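Local structure of flagellin B1 (5YA6) at residues I16-H21 / I152-P157; H61-S66 / N125-K130; T70-A75 / V119-A124. The protein is a building block of the archaellum, the filament with which archaea swim, and carries a bound calcium ion. All coordinates share one frame; numbering follows the deposited sequence.

Interaction 1 (I16-H21 / I152-P157); sequences IGVTGH and IQFTTP
The phenyl ring of F154 is met by V18 at one of its corners and by T156 at its rim. CG1 of V18 comes obliquely to 3.9 Å from CE2 of F154, and the two side chains cross at about a right angle. In the plane of the ring lies the methyl of T156, CG2, 3.8 Å from CE1 of F154. OG1 of T156 is hydrogen-bonded to the carbonyl of P133 and to the backbone N of S136, which probably helps to hold the methyl at the ring edge. The ring reaches V18 through a first torsion of 61°, which sets CG between the backbone N and the carbonyl carbon. V18 divides its two methyls between two partners: CG1, anti to its backbone N (chi1 -175°), goes to the phenyl ring, while CG2 makes a looser approach to CG2 of I152, at 4.5 Å.

The pair illustrates how a β-sandwich closes. Strands 13-23 and 150-155 belong to one mixed sheet but lie far apart in its order, and the sheet curls until they come together through side chains, as in the immunoglobulin-like outer domain known for archaellins. The three residues that touch are buried, and the contact is wholly apolar. F154 also packs on L32 and V138, and L167 of strand 164-168 touches it as well. V18 pairs through its backbone with L167 and Q168 of that strand. The side chain of Q168 then bridges the two layers: it touches V18 and I152, and its OE1 accepts a hydrogen bond from the backbone N of Q153.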
loop_
_atom_site.group_PDB
_atom_site.type_symbol
_atom_site.label_atom_id
_atom_site.label_comp_id
_atom_site.label_asym_id
_atom_site.label_seq_id
_atom_site.Cartn_x
_atom_site.Cartn_y
_atom_site.Cartn_z
ATOM N N ILE B 16 12.758 -7.038 -0.552
ATOM C CA ILE B 16 14.040 -6.701 0.052
ATOM C C ILE B 16 14.674 -5.449 -0.512
ATOM O O ILE B 16 15.875 -5.276 -0.420
ATOM C CB ILE B 16 15.003 -7.916 -0.028
ATOM C CG1 ILE B 16 15.196 -8.444 -1.465
ATOM C CG2 ILE B 16 14.485 -9.018 0.857
ATOM C CD1 ILE B 16 16.435 -9.298 -1.682
ATOM N N GLY B 17 13.862 -4.544 -1.025
ATOM C CA GLY B 17 14.326 -3.278 -1.471
ATOM C C GLY B 17 13.599 -2.770 -2.668
ATOM O O GLY B 17 13.044 -3.542 -3.433
ATOM N N VAL B 18 13.561 -1.453 -2.803
ATOM C CA VAL B 18 13.100 -0.790 -4.008
ATOM C C VAL B 18 14.071 0.311 -4.384
ATOM O O VAL B 18 14.433 1.130 -3.532
ATOM C CB VAL B 18 11.665 -0.196 -3.878
ATOM C CG1 VAL B 18 11.227 0.364 -5.224
ATOM C CG2 VAL B 18 10.705 -1.291 -3.384
ATOM N N THR B 19 14.477 0.339 -5.654
ATOM C CA THR B 19 15.290 1.453 -6.146
ATOM C C THR B 19 14.509 2.128 -7.253
ATOM O O THR B 19 13.594 1.532 -7.842
ATOM C CB THR B 19 16.635 1.036 -6.660
ATOM O OG1 THR B 19 16.407 0.252 -7.800
ATOM C CG2 THR B 19 17.425 0.245 -5.654
ATOM N N GLY B 20 14.788 3.400 -7.448
ATOM C CA GLY B 20 14.171 4.178 -8.530
ATOM C C GLY B 20 15.230 4.824 -9.371
ATOM O O GLY B 20 16.322 5.168 -8.912
ATOM N N HIS B 21 14.865 5.047 -10.628
ATOM C CA HIS B 21 15.681 5.788 -11.552
ATOM C C HIS B 21 15.141 7.187 -11.681
ATOM O O HIS B 21 13.946 7.339 -11.995
ATOM C CB HIS B 21 15.603 5.149 -12.957
ATOM C CG HIS B 21 16.451 5.849 -13.964
ATOM N ND1 HIS B 21 15.966 6.847 -14.763
ATOM C CD2 HIS B 21 17.795 5.826 -14.162
ATOM C CE1 HIS B 21 16.953 7.354 -15.479
ATOM N NE2 HIS B 21 18.062 6.725 -15.162
ATOM N N ILE B 152 5.202 -3.322 -0.592
ATOM C CA ILE B 152 5.870 -2.128 -1.021
ATOM C C ILE B 152 5.322 -0.906 -0.314
ATOM O O ILE B 152 4.104 -0.681 -0.326
ATOM C CB ILE B 152 5.718 -1.930 -2.524
ATOM C CG1 ILE B 152 6.384 -3.129 -3.314
ATOM C CG2 ILE B 152 6.319 -0.599 -2.974
ATOM C CD1 ILE B 152 5.455 -4.320 -3.574
ATOM N N GLN B 153 6.146 -0.273 0.422
ATOM C CA GLN B 153 5.799 1.109 0.947
ATOM C C GLN B 153 7.019 2.100 0.996
ATOM O O GLN B 153 8.054 1.849 1.625
ATOM C CB GLN B 153 5.383 0.951 2.408
ATOM C CG GLN B 153 4.941 2.300 2.991
ATOM C CD GLN B 153 3.990 3.118 2.114
ATOM O OE1 GLN B 153 4.203 4.326 1.796
ATOM N NE2 GLN B 153 2.932 2.442 1.712
ATOM N N PHE B 154 6.864 3.196 0.312
ATOM C CA PHE B 154 7.915 4.199 0.369
ATOM C C PHE B 154 7.375 5.560 0.097
ATOM O O PHE B 154 6.308 5.707 -0.508
ATOM C CB PHE B 154 9.068 3.868 -0.574
ATOM C CG PHE B 154 8.704 3.796 -2.005
ATOM C CD1 PHE B 154 8.722 4.943 -2.813
ATOM C CD2 PHE B 154 8.489 2.554 -2.629
ATOM C CE1 PHE B 154 8.434 4.860 -4.171
ATOM C CE2 PHE B 154 8.192 2.461 -3.957
ATOM C CZ PHE B 154 8.130 3.596 -4.753
ATOM N N THR B 155 8.095 6.552 0.575
ATOM C CA THR B 155 7.842 7.930 0.238
ATOM C C THR B 155 9.076 8.370 -0.508
ATOM O O THR B 155 10.171 8.257 0.030
ATOM C CB THR B 155 7.706 8.803 1.513
ATOM O OG1 THR B 155 6.822 8.171 2.428
ATOM C CG2 THR B 155 7.235 10.213 1.144
ATOM N N THR B 156 8.918 8.892 -1.745
ATOM C CA THR B 156 10.114 9.313 -2.470
ATOM C C THR B 156 10.745 10.513 -1.706
ATOM O O THR B 156 10.044 11.271 -1.070
ATOM C CB THR B 156 9.851 9.725 -3.914
ATOM O OG1 THR B 156 8.962 10.818 -3.996
ATOM C CG2 THR B 156 9.292 8.517 -4.652
ATOM N N PRO B 157 12.054 10.650 -1.818
ATOM C CA PRO B 157 12.714 11.721 -1.042
ATOM C C PRO B 157 12.303 13.096 -1.547
ATOM O O PRO B 157 11.766 13.226 -2.657
ATOM C CB PRO B 157 14.180 11.469 -1.294
ATOM C CG PRO B 157 14.276 10.659 -2.518
ATOM C CD PRO B 157 13.046 9.782 -2.465
#

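Interaction 2 (H61-S66 / N125-K130); sequences HVLNYS and NAVFNK
The carbonyl oxygen of V127 comes to 3.2 Å from CE1 of H61. It stands above the imidazole plane, on the same side as CG1 of V127 and the F128 ring, as a close contact and not a hydrogen bond. CG1 of V127 covers that face in a CH-pi contact, 3.9 Å from the H61 ring centroid and 24° off the normal. F128 turns its edge to the same ring in an offset edge-to-face pair, with centroids 5.2 Å apart and planes at 70°; CE1 of F128 approaches CD2 of H61 to 3.7 Å. With chi1 of H61 at -59°, CG is beside the backbone N and the ring is directed at the helix; the imidazole and the V127 side chain run past each other in opposite directions. Farther along the strand, L63 meets V127 tip to tip, CD2 against CG2 at 3.9 Å. F128 also packs on the ring of Y56, while K130 forms a salt bridge with D57. V127 and the edge of F128 thereby meet H61 and L63 of strand 59-69, a one-turn helix, 124-128, packed against a strand of the β-sandwich of this flagellin.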
loop_
_atom_site.group_PDB
_atom_site.type_symbol
_atom_site.label_atom_id
_atom_site.label_comp_id
_atom_site.label_asym_id
_atom_site.label_seq_id
_atom_site.Cartn_x
_atom_site.Cartn_y
_atom_site.Cartn_z
ATOM N N HIS B 61 -3.374 0.641 -9.473
ATOM C CA HIS B 61 -2.948 -0.008 -10.723
ATOM C C HIS B 61 -2.670 -1.432 -10.460
ATOM O O HIS B 61 -2.089 -1.749 -9.401
ATOM C CB HIS B 61 -1.696 0.654 -11.262
ATOM C CG HIS B 61 -1.875 2.087 -11.544
ATOM N ND1 HIS B 61 -2.250 2.553 -12.778
ATOM C CD2 HIS B 61 -1.770 3.168 -10.746
ATOM C CE1 HIS B 61 -2.341 3.869 -12.729
ATOM N NE2 HIS B 61 -2.065 4.262 -11.501
ATOM N N VAL B 62 -2.999 -2.335 -11.412
ATOM C CA VAL B 62 -2.696 -3.742 -11.323
ATOM C C VAL B 62 -1.840 -4.080 -12.546
ATOM O O VAL B 62 -2.205 -3.750 -13.689
ATOM C CB VAL B 62 -3.949 -4.656 -11.345
ATOM C CG1 VAL B 62 -3.602 -6.088 -11.020
ATOM C CG2 VAL B 62 -4.972 -4.135 -10.334
ATOM N N LEU B 63 -0.654 -4.610 -12.294
ATOM C CA LEU B 63 0.287 -4.980 -13.351
ATOM C C LEU B 63 0.496 -6.452 -13.382
ATOM O O LEU B 63 0.660 -7.149 -12.357
ATOM C CB LEU B 63 1.659 -4.316 -13.147
ATOM C CG LEU B 63 1.837 -2.828 -13.244
ATOM C CD1 LEU B 63 1.244 -2.104 -12.094
ATOM C CD2 LEU B 63 3.313 -2.464 -13.274
ATOM N N ASN B 64 0.580 -6.973 -14.609
ATOM C CA ASN B 64 0.745 -8.391 -14.839
ATOM C C ASN B 64 2.108 -8.782 -15.397
ATOM O O ASN B 64 2.857 -7.892 -15.865
ATOM C CB ASN B 64 -0.357 -8.876 -15.806
ATOM C CG ASN B 64 -1.739 -8.675 -15.196
ATOM O OD1 ASN B 64 -2.117 -9.377 -14.263
ATOM N ND2 ASN B 64 -2.464 -7.697 -15.693
ATOM N N TYR B 65 2.436 -10.061 -15.328
ATOM C CA TYR B 65 3.742 -10.583 -15.704
ATOM C C TYR B 65 3.909 -10.492 -17.236
ATOM O O TYR B 65 3.180 -11.153 -17.961
ATOM C CB TYR B 65 3.828 -12.010 -15.199
ATOM C CG TYR B 65 5.076 -12.832 -15.407
ATOM C CD1 TYR B 65 5.420 -13.343 -16.674
ATOM C CD2 TYR B 65 5.878 -13.171 -14.352
ATOM C CE1 TYR B 65 6.531 -14.112 -16.831
ATOM C CE2 TYR B 65 6.968 -14.010 -14.487
ATOM C CZ TYR B 65 7.318 -14.492 -15.757
ATOM O OH TYR B 65 8.378 -15.331 -15.841
ATOM N N SER B 66 4.913 -9.758 -17.698
ATOM C CA SER B 66 5.168 -9.710 -19.153
ATOM C C SER B 66 6.103 -10.791 -19.579
ATOM O O SER B 66 5.763 -11.599 -20.482
ATOM C CB SER B 66 5.773 -8.359 -19.515
ATOM O OG SER B 66 5.993 -8.306 -20.915
ATOM N N ASN B 125 6.743 5.920 -15.425
ATOM C CA ASN B 125 6.298 6.927 -16.356
ATOM C C ASN B 125 5.113 6.402 -17.188
ATOM O O ASN B 125 4.125 7.110 -17.392
ATOM C CB ASN B 125 7.503 7.351 -17.221
ATOM C CG ASN B 125 7.243 8.514 -18.093
ATOM O OD1 ASN B 125 6.818 9.582 -17.659
ATOM N ND2 ASN B 125 7.533 8.339 -19.385
ATOM N N ALA B 126 5.176 5.144 -17.580
ATOM C CA ALA B 126 4.137 4.550 -18.366
ATOM C C ALA B 126 2.920 4.150 -17.513
ATOM O O ALA B 126 1.750 4.379 -17.886
ATOM C CB ALA B 126 4.687 3.398 -19.179
ATOM N N VAL B 127 3.147 3.648 -16.304
ATOM C CA VAL B 127 2.020 3.259 -15.423
ATOM C C VAL B 127 1.226 4.462 -14.891
ATOM O O VAL B 127 -0.004 4.467 -14.900
ATOM C CB VAL B 127 2.533 2.373 -14.242
ATOM C CG1 VAL B 127 1.411 1.991 -13.300
ATOM C CG2 VAL B 127 3.175 1.083 -14.775
ATOM N N PHE B 128 1.942 5.480 -14.481
ATOM C CA PHE B 128 1.339 6.614 -13.809
ATOM C C PHE B 128 1.122 7.792 -14.727
ATOM O O PHE B 128 0.577 8.783 -14.280
ATOM C CB PHE B 128 2.226 7.026 -12.598
ATOM C CG PHE B 128 2.486 5.904 -11.589
ATOM C CD1 PHE B 128 1.494 5.040 -11.177
ATOM C CD2 PHE B 128 3.754 5.706 -11.073
ATOM C CE1 PHE B 128 1.742 4.036 -10.236
ATOM C CE2 PHE B 128 3.995 4.717 -10.144
ATOM C CZ PHE B 128 2.989 3.860 -9.736
ATOM N N ASN B 129 1.619 7.690 -15.964
ATOM C CA ASN B 129 1.563 8.714 -16.994
ATOM C C ASN B 129 2.362 9.964 -16.687
ATOM O O ASN B 129 2.144 11.001 -17.257
ATOM C CB ASN B 129 0.087 9.025 -17.336
ATOM C CG ASN B 129 -0.504 7.937 -18.184
ATOM O OD1 ASN B 129 -1.234 7.091 -17.685
ATOM N ND2 ASN B 129 -0.114 7.908 -19.439
ATOM N N LYS B 130 3.303 9.848 -15.757
ATOM C CA LYS B 130 4.257 10.910 -15.458
ATOM C C LYS B 130 5.302 10.333 -14.538
ATOM O O LYS B 130 5.087 9.241 -13.979
ATOM C CB LYS B 130 3.582 12.075 -14.713
ATOM C CG LYS B 130 2.834 11.648 -13.452
ATOM C CD LYS B 130 2.878 12.770 -12.409
ATOM C CE LYS B 130 1.894 12.530 -11.263
ATOM N NZ LYS B 130 0.480 12.653 -11.718
#

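Interaction 3 (T70-A75 / V119-A124); sequences TATLGA and VLLVNA
This is a light, buried apolar contact in which a turn-rich loop between strands 59-69 and 94-99 touches strand 117-123. A single residue carries the loop's side of it: the methyl of T72, CG2, sits 4.3 Å from CD1 of L121 and 4.5 Å from CG1 of V119. V119 and L121, two apart on the strand, share a side of the sheet, and it is the side turned to T72. The hydroxyl of T72 has a different task. With chi1 at 49°, OG1 lies between the backbone N and the carbonyl carbon and is hydrogen-bonded to the carbonyl oxygen of V99, leaving the methyl to enter the apolar layer. Two overlapping β-turns shape the loop. The type I turn from T70 to L73 is closed by L73 N to T70 O at 3.0 Å, and the type II turn from T72 to A75 by A75 N to T72 O at 3.3 Å, with G74 at the third position, where positive phi favours glycine. I84 packs on T72 and W87 on L121, extending the apolar layer. The calcium ion lies about 13 Å from the T72 side chain. At its far end strand 117-123 leads into a helix whose N-cap is N123, with OD1 bonded to the backbone N of A126.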
loop_
_atom_site.group_PDB
_atom_site.type_symbol
_atom_site.label_atom_id
_atom_site.label_comp_id
_atom_site.label_asym_id
_atom_site.label_seq_id
_atom_site.Cartn_x
_atom_site.Cartn_y
_atom_site.Cartn_z
ATOM N N THR B 70 17.423 -12.754 -18.062
ATOM C CA THR B 70 18.606 -12.962 -17.284
ATOM C C THR B 70 19.688 -11.886 -17.575
ATOM O O THR B 70 20.738 -11.927 -17.009
ATOM C CB THR B 70 19.248 -14.266 -17.660
ATOM O OG1 THR B 70 19.248 -14.321 -19.093
ATOM C CG2 THR B 70 18.435 -15.527 -17.115
ATOM N N ALA B 71 19.347 -10.923 -18.379
ATOM C CA ALA B 71 20.250 -9.786 -18.664
ATOM C C ALA B 71 20.629 -8.935 -17.449
ATOM O O ALA B 71 21.636 -8.206 -17.487
ATOM C CB ALA B 71 19.612 -8.895 -19.736
ATOM N N THR B 72 19.774 -8.912 -16.402
ATOM C CA THR B 72 20.067 -8.239 -15.164
ATOM C C THR B 72 21.081 -8.941 -14.283
ATOM O O THR B 72 21.519 -8.397 -13.233
ATOM C CB THR B 72 18.711 -8.098 -14.381
ATOM O OG1 THR B 72 18.026 -9.396 -14.343
ATOM C CG2 THR B 72 17.764 -7.114 -15.090
ATOM N N LEU B 73 21.410 -10.190 -14.615
ATOM C CA LEU B 73 22.242 -10.999 -13.734
ATOM C C LEU B 73 23.684 -10.445 -13.649
ATOM O O LEU B 73 24.335 -10.256 -14.686
ATOM C CB LEU B 73 22.209 -12.446 -14.246
ATOM C CG LEU B 73 22.792 -13.534 -13.376
ATOM C CD1 LEU B 73 22.132 -13.552 -12.020
ATOM C CD2 LEU B 73 22.579 -14.875 -14.074
ATOM N N GLY B 74 24.099 -10.100 -12.424
ATOM C CA GLY B 74 25.460 -9.607 -12.113
ATOM C C GLY B 74 25.688 -8.155 -12.517
ATOM O O GLY B 74 26.824 -7.679 -12.501
ATOM N N ALA B 75 24.625 -7.461 -12.911
ATOM C CA ALA B 75 24.725 -6.125 -13.480
ATOM C C ALA B 75 24.529 -5.007 -12.464
ATOM O O ALA B 75 23.584 -5.031 -11.675
ATOM C CB ALA B 75 23.742 -5.955 -14.608
ATOM N N VAL B 119 14.010 -9.222 -9.600
ATOM C CA VAL B 119 13.659 -7.797 -9.556
ATOM C C VAL B 119 12.470 -7.580 -10.463
ATOM O O VAL B 119 12.370 -8.185 -11.546
ATOM C CB VAL B 119 14.889 -6.913 -9.912
ATOM C CG1 VAL B 119 15.368 -7.186 -11.335
ATOM C CG2 VAL B 119 14.572 -5.450 -9.707
ATOM N N LEU B 120 11.492 -6.765 -10.046
ATOM C CA LEU B 120 10.344 -6.418 -10.891
ATOM C C LEU B 120 10.713 -5.089 -11.471
ATOM O O LEU B 120 10.867 -4.104 -10.760
ATOM C CB LEU B 120 9.050 -6.338 -10.062
ATOM C CG LEU B 120 8.840 -7.528 -9.121
ATOM C CD1 LEU B 120 7.513 -7.286 -8.391
ATOM C CD2 LEU B 120 8.809 -8.885 -9.836
ATOM N N LEU B 121 10.793 -5.053 -12.782
ATOM C CA LEU B 121 11.075 -3.844 -13.514
ATOM C C LEU B 121 9.731 -3.192 -13.923
ATOM O O LEU B 121 8.924 -3.750 -14.670
ATOM C CB LEU B 121 11.961 -4.209 -14.748
ATOM C CG LEU B 121 13.246 -5.001 -14.458
ATOM C CD1 LEU B 121 13.879 -5.390 -15.805
ATOM C CD2 LEU B 121 14.192 -4.238 -13.542
ATOM N N VAL B 122 9.535 -1.956 -13.464
ATOM C CA VAL B 122 8.308 -1.182 -13.685
ATOM C C VAL B 122 8.606 0.179 -14.313
ATOM O O VAL B 122 9.482 0.893 -13.815
ATOM C CB VAL B 122 7.536 -0.972 -12.339
ATOM C CG1 VAL B 122 6.255 -0.156 -12.549
ATOM C CG2 VAL B 122 7.201 -2.324 -11.735
ATOM N N ASN B 123 7.958 0.502 -15.447
ATOM C CA ASN B 123 8.093 1.809 -16.015
ATOM C C ASN B 123 7.055 2.669 -15.415
ATOM O O ASN B 123 5.867 2.647 -15.807
ATOM C CB ASN B 123 7.960 1.876 -17.546
ATOM C CG ASN B 123 8.407 3.246 -18.057
ATOM O OD1 ASN B 123 7.832 4.245 -17.710
ATOM N ND2 ASN B 123 9.517 3.294 -18.794
ATOM N N ALA B 124 7.447 3.383 -14.365
ATOM C CA ALA B 124 6.483 4.249 -13.657
ATOM C C ALA B 124 5.924 5.360 -14.515
ATOM O O ALA B 124 4.769 5.726 -14.349
ATOM C CB ALA B 124 7.155 4.859 -12.432
#

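The three contacts are nested along the chain like brackets: interaction 1 closes the longest loop, interaction 2 lies within it, and interaction 3 within interaction 2. Their centres form a nearly even triangle, 15 to 16 Å apart. Interactions 2 and 3 are continuous, because strand 117-123 runs directly into helix 124-128; V122 CG1 packs on L63 CD2 at 3.8 Å, and V122 CG1 on V127 CG2 at 4.0 Å. Interaction 1 touches neither, its nearest atoms being about 6 Å from interaction 3 and 7 Å from interaction 2. Strand 13-23 is joined to 150-155, helix 124-128 to strand 59-69, and loop 70-75 to strand 117-123, all on one mixed sheet; segments 44 to 131 residues apart thus meet within one domain.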